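Local coordinates for protein hydrazine synthase subunit beta (Candidatus Kuenenia stuttgartiensis, PDB 5C2V) that serves in the hydrazine synthase complex, which condenses nitric oxide with ammonium to hydrazine, and may modulate passage of the hydroxylamine intermediate between the other subunits' active sites, at residues B[121-126]-B[137-142]; B[143-148]-B[191-196]; B[314-319]-B[345-350]. All blocks are in the same frame, centred on the assembly; numbering follows the deposited sequence.

Contact 1 of 3, residues B[121-126]-B[137-142]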
loop_
_atom_site.group_PDB
_atom_site.type_symbol
_atom_site.label_atom_id
_atom_site.label_comp_id
_atom_site.label_asym_id
_atom_site.label_seq_id
_atom_site.Cartn_x
_atom_site.Cartn_y
_atom_site.Cartn_z
ATOM N N ASN B 121 -5.640 7.254 -59.615
ATOM C CA ASN B 121 -5.776 8.417 -58.753
ATOM C C ASN B 121 -6.513 9.533 -59.486
ATOM O O ASN B 121 -5.950 10.197 -60.357
ATOM C CB ASN B 121 -4.397 8.900 -58.286
ATOM C CG ASN B 121 -3.425 9.111 -59.439
ATOM O OD1 ASN B 121 -3.533 8.469 -60.484
ATOM N ND2 ASN B 121 -2.473 10.019 -59.252
ATOM N N ALA B 122 -7.778 9.739 -59.129
ATOM C CA ALA B 122 -8.535 10.863 -59.664
ATOM C C ALA B 122 -9.701 11.293 -58.778
ATOM O O ALA B 122 -10.361 10.462 -58.138
ATOM C CB ALA B 122 -9.045 10.529 -61.057
ATOM N N ILE B 123 -9.973 12.594 -58.782
ATOM C CA ILE B 123 -11.273 13.104 -58.378
ATOM C C ILE B 123 -11.849 13.893 -59.548
ATOM O O ILE B 123 -11.354 14.968 -59.878
ATOM C CB ILE B 123 -11.187 13.997 -57.129
ATOM C CG1 ILE B 123 -10.483 13.255 -55.992
ATOM C CG2 ILE B 123 -12.576 14.444 -56.697
ATOM C CD1 ILE B 123 -10.214 14.117 -54.784
ATOM N N ASP B 124 -12.903 13.370 -60.163
ATOM C CA ASP B 124 -13.484 14.011 -61.335
ATOM C C ASP B 124 -14.514 15.054 -60.926
ATOM O O ASP B 124 -15.383 14.790 -60.093
ATOM C CB ASP B 124 -14.118 12.973 -62.262
ATOM C CG ASP B 124 -13.092 12.050 -62.890
ATOM O OD1 ASP B 124 -11.899 12.413 -62.915
ATOM O OD2 ASP B 124 -13.481 10.962 -63.365
ATOM N N VAL B 125 -14.403 16.243 -61.508
ATOM C CA VAL B 125 -15.341 17.318 -61.222
ATOM C C VAL B 125 -16.429 17.372 -62.293
ATOM O O VAL B 125 -16.181 17.103 -63.470
ATOM C CB VAL B 125 -14.626 18.684 -61.109
ATOM C CG1 VAL B 125 -13.470 18.590 -60.129
ATOM C CG2 VAL B 125 -14.122 19.144 -62.457
ATOM N N ILE B 126 -17.645 17.687 -61.866
ATOM C CA ILE B 126 -18.800 17.702 -62.754
ATOM C C ILE B 126 -19.641 18.959 -62.553
ATOM O O ILE B 126 -20.114 19.225 -61.451
ATOM C CB ILE B 126 -19.693 16.463 -62.532
ATOM C CG1 ILE B 126 -18.968 15.191 -62.974
ATOM C CG2 ILE B 126 -21.010 16.611 -63.275
ATOM C CD1 ILE B 126 -19.755 13.922 -62.724
ATOM N N ILE B 137 -8.905 16.054 -60.931
ATOM C CA ILE B 137 -7.907 16.472 -59.955
ATOM C C ILE B 137 -7.111 15.259 -59.491
ATOM O O ILE B 137 -7.661 14.343 -58.881
ATOM C CB ILE B 137 -8.550 17.165 -58.740
ATOM C CG1 ILE B 137 -9.416 18.342 -59.193
ATOM C CG2 ILE B 137 -7.480 17.622 -57.763
ATOM C CD1 ILE B 137 -10.095 19.075 -58.055
ATOM N N TYR B 138 -5.815 15.255 -59.785
ATOM C CA TYR B 138 -4.967 14.109 -59.477
ATOM C C TYR B 138 -4.493 14.134 -58.028
ATOM O O TYR B 138 -3.897 15.110 -57.575
ATOM C CB TYR B 138 -3.764 14.067 -60.424
ATOM C CG TYR B 138 -4.126 13.794 -61.869
ATOM C CD1 TYR B 138 -5.386 13.320 -62.213
ATOM C CD2 TYR B 138 -3.206 14.011 -62.886
ATOM C CE1 TYR B 138 -5.720 13.071 -63.531
ATOM C CE2 TYR B 138 -3.531 13.764 -64.207
ATOM C CZ TYR B 138 -4.789 13.295 -64.523
ATOM O OH TYR B 138 -5.117 13.047 -65.836
ATOM N N THR B 139 -4.762 13.050 -57.305
ATOM C CA THR B 139 -4.392 12.957 -55.899
ATOM C C THR B 139 -2.917 12.605 -55.729
ATOM O O THR B 139 -2.197 12.417 -56.710
ATOM C CB THR B 139 -5.250 11.913 -55.160
ATOM O OG1 THR B 139 -4.977 10.607 -55.683
ATOM C CG2 THR B 139 -6.729 12.224 -55.327
ATOM N N SER B 140 -2.476 12.513 -54.478
ATOM C CA SER B 140 -1.078 12.229 -54.176
ATOM C C SER B 140 -0.749 10.748 -54.336
ATOM O O SER B 140 0.393 10.385 -54.618
ATOM C CB SER B 140 -0.736 12.690 -52.758
ATOM O OG SER B 140 -0.971 14.078 -52.607
ATOM N N ASP B 141 -1.751 9.895 -54.153
ATOM C CA ASP B 141 -1.560 8.460 -54.315
ATOM C C ASP B 141 -2.834 7.795 -54.826
ATOM O O ASP B 141 -3.857 8.452 -55.018
ATOM C CB ASP B 141 -1.120 7.824 -52.994
ATOM C CG ASP B 141 -0.064 6.750 -53.187
ATOM O OD1 ASP B 141 -0.044 6.120 -54.266
ATOM O OD2 ASP B 141 0.747 6.540 -52.262
ATOM N N TYR B 142 -2.762 6.486 -55.041
ATOM C CA TYR B 142 -3.845 5.747 -55.679
ATOM C C TYR B 142 -5.037 5.451 -54.769
ATOM O O TYR B 142 -4.914 5.423 -53.545
ATOM C CB TYR B 142 -3.311 4.435 -56.253
ATOM C CG TYR B 142 -2.305 4.616 -57.367
ATOM C CD1 TYR B 142 -2.648 5.289 -58.531
ATOM C CD2 TYR B 142 -1.021 4.096 -57.266
ATOM C CE1 TYR B 142 -1.736 5.456 -59.556
ATOM C CE2 TYR B 142 -0.104 4.254 -58.289
ATOM C CZ TYR B 142 -0.468 4.934 -59.433
ATOM O OH TYR B 142 0.435 5.098 -60.457
#

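Contact 2 of 3, residues B[143-148]-B[191-196]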
loop_
_atom_site.group_PDB
_atom_site.type_symbol
_atom_site.label_atom_id
_atom_site.label_comp_id
_atom_site.label_asym_id
_atom_site.label_seq_id
_atom_site.Cartn_x
_atom_site.Cartn_y
_atom_site.Cartn_z
ATOM N N GLY B 143 -6.188 5.228 -55.396
ATOM C CA GLY B 143 -7.381 4.764 -54.710
ATOM C C GLY B 143 -8.096 5.694 -53.747
ATOM O O GLY B 143 -8.287 5.332 -52.585
ATOM N N PRO B 144 -8.477 6.904 -54.198
ATOM C CA PRO B 144 -9.340 7.661 -53.285
ATOM C C PRO B 144 -10.659 6.926 -53.059
ATOM O O PRO B 144 -11.337 6.590 -54.028
ATOM C CB PRO B 144 -9.573 8.986 -54.025
ATOM C CG PRO B 144 -8.518 9.042 -55.091
ATOM C CD PRO B 144 -8.220 7.626 -55.456
ATOM N N ARG B 145 -11.019 6.687 -51.802
ATOM C CA ARG B 145 -12.266 5.990 -51.494
ATOM C C ARG B 145 -13.483 6.911 -51.497
ATOM O O ARG B 145 -14.536 6.575 -52.039
ATOM C CB ARG B 145 -12.154 5.286 -50.140
ATOM C CG ARG B 145 -13.384 4.482 -49.745
ATOM C CD ARG B 145 -13.778 3.489 -50.829
ATOM N NE ARG B 145 -14.894 2.645 -50.411
ATOM C CZ ARG B 145 -14.770 1.379 -50.024
ATOM N NH1 ARG B 145 -13.576 0.802 -50.011
ATOM N NH2 ARG B 145 -15.840 0.687 -49.657
ATOM N N MET B 146 -13.320 8.078 -50.886
ATOM C CA MET B 146 -14.420 9.004 -50.656
ATOM C C MET B 146 -13.863 10.418 -50.547
ATOM O O MET B 146 -12.699 10.597 -50.190
ATOM C CB MET B 146 -15.182 8.610 -49.382
ATOM C CG MET B 146 -16.238 9.596 -48.902
ATOM S SD MET B 146 -17.614 9.806 -50.044
ATOM C CE MET B 146 -18.710 8.503 -49.489
ATOM N N VAL B 147 -14.676 11.423 -50.859
ATOM C CA VAL B 147 -14.272 12.794 -50.595
ATOM C C VAL B 147 -15.185 13.401 -49.541
ATOM O O VAL B 147 -16.133 12.761 -49.102
ATOM C CB VAL B 147 -14.322 13.651 -51.869
ATOM C CG1 VAL B 147 -13.267 13.188 -52.860
ATOM C CG2 VAL B 147 -15.711 13.595 -52.489
ATOM N N GLU B 148 -14.881 14.624 -49.117
ATOM C CA GLU B 148 -15.794 15.403 -48.287
ATOM C C GLU B 148 -15.541 16.893 -48.500
ATOM O O GLU B 148 -14.392 17.311 -48.639
ATOM C CB GLU B 148 -15.640 15.024 -46.809
ATOM C CG GLU B 148 -16.414 15.896 -45.825
ATOM C CD GLU B 148 -17.885 15.533 -45.721
ATOM O OE1 GLU B 148 -18.411 15.508 -44.588
ATOM O OE2 GLU B 148 -18.526 15.294 -46.764
ATOM N N ASN B 191 -7.567 0.114 -45.083
ATOM C CA ASN B 191 -9.015 0.097 -45.271
ATOM C C ASN B 191 -9.733 1.374 -44.837
ATOM O O ASN B 191 -10.631 1.315 -43.997
ATOM C CB ASN B 191 -9.635 -1.090 -44.527
ATOM C CG ASN B 191 -9.023 -2.416 -44.926
ATOM O OD1 ASN B 191 -8.644 -2.615 -46.079
ATOM N ND2 ASN B 191 -8.927 -3.335 -43.971
ATOM N N LEU B 192 -9.354 2.529 -45.383
ATOM C CA LEU B 192 -10.049 3.744 -44.975
ATOM C C LEU B 192 -11.381 3.765 -45.712
ATOM O O LEU B 192 -11.418 3.881 -46.938
ATOM C CB LEU B 192 -9.236 4.993 -45.342
ATOM C CG LEU B 192 -7.941 5.431 -44.649
ATOM C CD1 LEU B 192 -6.886 4.335 -44.617
ATOM C CD2 LEU B 192 -7.391 6.660 -45.359
ATOM N N ARG B 193 -12.476 3.654 -44.965
ATOM C CA ARG B 193 -13.794 3.592 -45.587
ATOM C C ARG B 193 -14.617 4.883 -45.673
ATOM O O ARG B 193 -15.598 4.933 -46.416
ATOM C CB ARG B 193 -14.622 2.534 -44.857
ATOM C CG ARG B 193 -14.070 1.124 -44.986
ATOM C CD ARG B 193 -14.182 0.633 -46.420
ATOM N NE ARG B 193 -12.870 0.475 -47.033
ATOM C CZ ARG B 193 -12.278 -0.694 -47.233
ATOM N NH1 ARG B 193 -12.885 -1.821 -46.881
ATOM N NH2 ARG B 193 -11.074 -0.731 -47.782
ATOM N N ASP B 194 -14.234 5.920 -44.932
ATOM C CA ASP B 194 -15.020 7.157 -44.936
ATOM C C ASP B 194 -14.242 8.361 -44.401
ATOM O O ASP B 194 -13.241 8.202 -43.704
ATOM C CB ASP B 194 -16.308 6.968 -44.129
ATOM C CG ASP B 194 -17.453 7.818 -44.651
ATOM O OD1 ASP B 194 -17.191 8.781 -45.402
ATOM O OD2 ASP B 194 -18.618 7.519 -44.313
ATOM N N VAL B 195 -14.712 9.560 -44.726
ATOM C CA VAL B 195 -14.219 10.777 -44.084
ATOM C C VAL B 195 -15.356 11.784 -43.877
ATOM O O VAL B 195 -16.135 12.041 -44.795
ATOM C CB VAL B 195 -13.083 11.430 -44.903
ATOM C CG1 VAL B 195 -13.445 11.492 -46.383
ATOM C CG2 VAL B 195 -12.741 12.809 -44.354
ATOM N N VAL B 196 -15.458 12.349 -42.676
ATOM C CA VAL B 196 -16.471 13.376 -42.424
ATOM C C VAL B 196 -15.879 14.637 -41.802
ATOM O O VAL B 196 -14.818 14.598 -41.186
ATOM C CB VAL B 196 -17.600 12.861 -41.504
ATOM C CG1 VAL B 196 -18.381 11.748 -42.184
ATOM C CG2 VAL B 196 -17.038 12.400 -40.170
#

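Contact 3 of 3, residues B[314-319]-B[345-350]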
loop_
_atom_site.group_PDB
_atom_site.type_symbol
_atom_site.label_atom_id
_atom_site.label_comp_id
_atom_site.label_asym_id
_atom_site.label_seq_id
_atom_site.Cartn_x
_atom_site.Cartn_y
_atom_site.Cartn_z
ATOM N N ALA B 314 -22.734 4.668 -27.110
ATOM C CA ALA B 314 -23.507 3.434 -27.271
ATOM C C ALA B 314 -23.002 2.525 -28.391
ATOM O O ALA B 314 -22.261 2.957 -29.269
ATOM C CB ALA B 314 -24.976 3.771 -27.507
ATOM N N ARG B 315 -23.406 1.258 -28.343
ATOM C CA ARG B 315 -23.312 0.378 -29.504
ATOM C C ARG B 315 -24.674 -0.263 -29.754
ATOM O O ARG B 315 -25.154 -1.064 -28.951
ATOM C CB ARG B 315 -22.234 -0.689 -29.309
ATOM C CG ARG B 315 -20.824 -0.128 -29.211
ATOM C CD ARG B 315 -19.787 -1.239 -29.170
ATOM N NE ARG B 315 -18.425 -0.713 -29.122
ATOM C CZ ARG B 315 -17.521 -1.070 -28.216
ATOM N NH1 ARG B 315 -17.832 -1.957 -27.279
ATOM N NH2 ARG B 315 -16.305 -0.542 -28.245
ATOM N N VAL B 316 -25.285 0.093 -30.879
ATOM C CA VAL B 316 -26.671 -0.268 -31.162
ATOM C C VAL B 316 -26.795 -1.414 -32.167
ATOM O O VAL B 316 -26.213 -1.355 -33.251
ATOM C CB VAL B 316 -27.453 0.949 -31.688
ATOM C CG1 VAL B 316 -28.937 0.661 -31.691
ATOM C CG2 VAL B 316 -27.158 2.173 -30.834
ATOM N N PRO B 317 -27.551 -2.465 -31.802
ATOM C CA PRO B 317 -27.828 -3.608 -32.681
ATOM C C PRO B 317 -28.388 -3.189 -34.038
ATOM O O PRO B 317 -29.239 -2.302 -34.112
ATOM C CB PRO B 317 -28.866 -4.410 -31.893
ATOM C CG PRO B 317 -28.584 -4.081 -30.473
ATOM C CD PRO B 317 -28.157 -2.640 -30.470
ATOM N N THR B 318 -27.911 -3.833 -35.098
ATOM C CA THR B 318 -28.312 -3.492 -36.457
ATOM C C THR B 318 -28.541 -4.779 -37.249
ATOM O O THR B 318 -28.375 -5.876 -36.716
ATOM C CB THR B 318 -27.237 -2.617 -37.148
ATOM O OG1 THR B 318 -26.652 -1.734 -36.184
ATOM C CG2 THR B 318 -27.833 -1.781 -38.271
ATOM N N GLY B 319 -28.927 -4.648 -38.514
ATOM C CA GLY B 319 -28.999 -5.788 -39.407
ATOM C C GLY B 319 -27.599 -6.192 -39.826
ATOM O O GLY B 319 -26.615 -5.616 -39.362
ATOM N N THR B 345 -31.995 -0.004 -40.721
ATOM C CA THR B 345 -32.285 0.124 -39.301
ATOM C C THR B 345 -32.461 1.589 -38.917
ATOM O O THR B 345 -31.613 2.434 -39.227
ATOM C CB THR B 345 -31.176 -0.503 -38.436
ATOM O OG1 THR B 345 -31.090 -1.907 -38.712
ATOM C CG2 THR B 345 -31.468 -0.300 -36.958
ATOM N N VAL B 346 -33.573 1.878 -38.248
ATOM C CA VAL B 346 -33.885 3.227 -37.794
ATOM C C VAL B 346 -33.594 3.371 -36.304
ATOM O O VAL B 346 -34.132 2.633 -35.480
ATOM C CB VAL B 346 -35.358 3.585 -38.064
ATOM C CG1 VAL B 346 -35.633 5.029 -37.679
ATOM C CG2 VAL B 346 -35.701 3.344 -39.526
ATOM N N ILE B 347 -32.738 4.330 -35.968
ATOM C CA ILE B 347 -32.287 4.518 -34.596
ATOM C C ILE B 347 -32.671 5.889 -34.051
ATOM O O ILE B 347 -32.440 6.910 -34.697
ATOM C CB ILE B 347 -30.755 4.359 -34.485
ATOM C CG1 ILE B 347 -30.278 3.142 -35.280
ATOM C CG2 ILE B 347 -30.327 4.266 -33.028
ATOM C CD1 ILE B 347 -28.772 2.992 -35.319
ATOM N N ARG B 348 -33.260 5.906 -32.859
ATOM C CA ARG B 348 -33.532 7.157 -32.164
ATOM C C ARG B 348 -32.293 7.555 -31.372
ATOM O O ARG B 348 -31.852 6.821 -30.491
ATOM C CB ARG B 348 -34.743 7.016 -31.239
ATOM C CG ARG B 348 -35.077 8.267 -30.437
ATOM C CD ARG B 348 -35.568 9.390 -31.334
ATOM N NE ARG B 348 -36.096 10.512 -30.564
ATOM C CZ ARG B 348 -35.397 11.598 -30.247
ATOM N NH1 ARG B 348 -34.136 11.714 -30.639
ATOM N NH2 ARG B 348 -35.961 12.570 -29.543
ATOM N N THR B 349 -31.730 8.716 -31.689
ATOM C CA THR B 349 -30.470 9.135 -31.088
ATOM C C THR B 349 -30.667 9.753 -29.707
ATOM O O THR B 349 -31.790 9.844 -29.209
ATOM C CB THR B 349 -29.731 10.144 -31.984
ATOM O OG1 THR B 349 -30.492 11.355 -32.074
ATOM C CG2 THR B 349 -29.535 9.568 -33.379
ATOM N N ALA B 350 -29.564 10.174 -29.096
ATOM C CA ALA B 350 -29.597 10.778 -27.770
ATOM C C ALA B 350 -30.166 12.191 -27.822
ATOM O O ALA B 350 -30.626 12.723 -26.810
ATOM C CB ALA B 350 -28.204 10.791 -27.161
#

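Contact 1 of 3, residues B[121-126]-B[137-142]
Asn121, at the start of its segment, reaches the bend of 139-142 with both its CB and its terminal amide. Its CB lies 3.2 Å from Thr139 OG1 and 3.3 Å from the backbone Asp141 O. With CG lodged between the backbone N and the carbonyl carbon (chi1 52°), the amide is carried to the Tyr142 ring, where Asn121 OD1 comes within 3.6 Å of Tyr142 CE1. The amide and ring planes are 75° apart, and the oxygen comes up to the ring obliquely. The backbone N of Asn121 adds a contact at the edge of the same ring, in its plane, while Asn121 O touches CD1 of Tyr138. Ala122 turns its methyl away, and its backbone hydrogen-bonds to Cys115 on the neighbouring strand 110-115. Ile123 forms the regular part of the contact. It forms an antiparallel hydrogen-bonded pair with Ile137: Ile123 N to Ile137 O measures 2.9 Å, and Ile137 N to Ile123 O is also 2.9 Å and nearly straight at 171°. Both side chains leave the sheet on the same face, and the side chain of Ile123 crosses that of Thr139 at about a right angle, with Ile123 CG1 3.9 Å from Thr139 CG2. Strand 155-160 backs this face, Leu156 and Ala158 packing on Ile123. Asp124 looks outside the two segments, its carboxylate hydrogen-bonded to Ser136 OG and Gly96 N. Val125 then sets CG1 against Ile137 CD1 at 4.0 Å, while its backbone continues the hairpin by hydrogen bonds to Val134 and Arg135. A hairpin of the third and outermost strands of one blade, followed by a bend of the chain toward the innermost strand of the next, is the construction of a beta-propeller.

Contact 2 of 3, residues B[143-148]-B[191-196]
Arg145 extends CG away from its backbone N (chi1 -178°) and bends at the next torsion, whereas Arg193 starts beside its own N and folds back through two bends; the guanidinium groups thereby meet. They form an offset stack with planes 22° apart and centres 4.3 Å apart, Arg145 NH1 over one face of the Arg193 group and Asn191 CB over the opposite one, both displaced toward its rim. Both are donors, so no hydrogen bond joins them; instead Glu69 of the gamma subunit makes a salt bridge to each, and Asp161 makes a second one to Arg193, which would offset the paired charge. The two arginines belong to the innermost strands of two successive beta-propeller blades, 144-148 and 191-196, their segment axes 7° from parallel and 6.2 Å apart at closest approach, without a backbone hydrogen bond between them. Side chains fill the gap. Met146 lies alongside Asp194, its CG 3.7 Å from OD1, and the same CG is 4.2 Å from Val195 CG1. Asp194 OD2 is taken by Met259 N. Glu148 lays CB 3.6 Å from Val195 O, then bends so that OE1 passes Val196 CA and accepts from Tyr197 N.

Contact 3 of 3, residues B[314-319]-B[345-350]
Val316 and Ile347 supply the apolar part of the contact, passing alongside one another and pointing opposite ways, with Val316 CG1 4.1 Å from Ile347 CG2. In a second methyl contact, Thr318 crosses Thr345 at a slant, its CG2 3.6 Å from Thr345 CB and 3.3 Å from Thr345 OG1. The rotation of Thr318 goes with a hydrogen bond inside its own segment: OG1 donates to Val316 O at 3.0 Å, and the methyl, opposite the backbone N, is left to face Thr345. Polar bonding across the segments amounts to one weak hydrogen bond, from Gly319 N to Thr345 OG1, 3.5 Å long and bent to 142°. That hydroxyl has a stronger partner in Asn338 ND2 on strand 333-338. Residues 345-348 also pair, as an antiparallel ladder, with a strand of the gamma subunit, so this last blade of the propeller is extended from another chain, and Val5 of that chain packs on Val316. The outer strand of one blade thus meets the next blade through methyl groups and a marginal bond, which suggests that apolar packing, rather than directed bonding between these two segments, probably contributes more here.

In the fold
Contacts 1 and 2 form one continuous piece of packing: their centres are 12 Å apart, and Thr139 CG2 meets Pro144 CG at 3.7 Å while Ile123 CD1 meets Val147 CG1 at 3.7 Å. The chain passes directly from the outer edge of one blade in contact 1 to the inner strand of the next in contact 2. Contact 3 stands on the far side of the propeller from contact 1, centres about 35 Å apart, and its nearest atoms are about 14 Å from contact 2. Of the bound groups, a calcium ion is about 11 Å from the side chain of Ala122, and a heme c about 13 Å from that of Arg193. Contacts 2 and 3 both touch the gamma subunit, and contact 3 also packs on the alpha subunit.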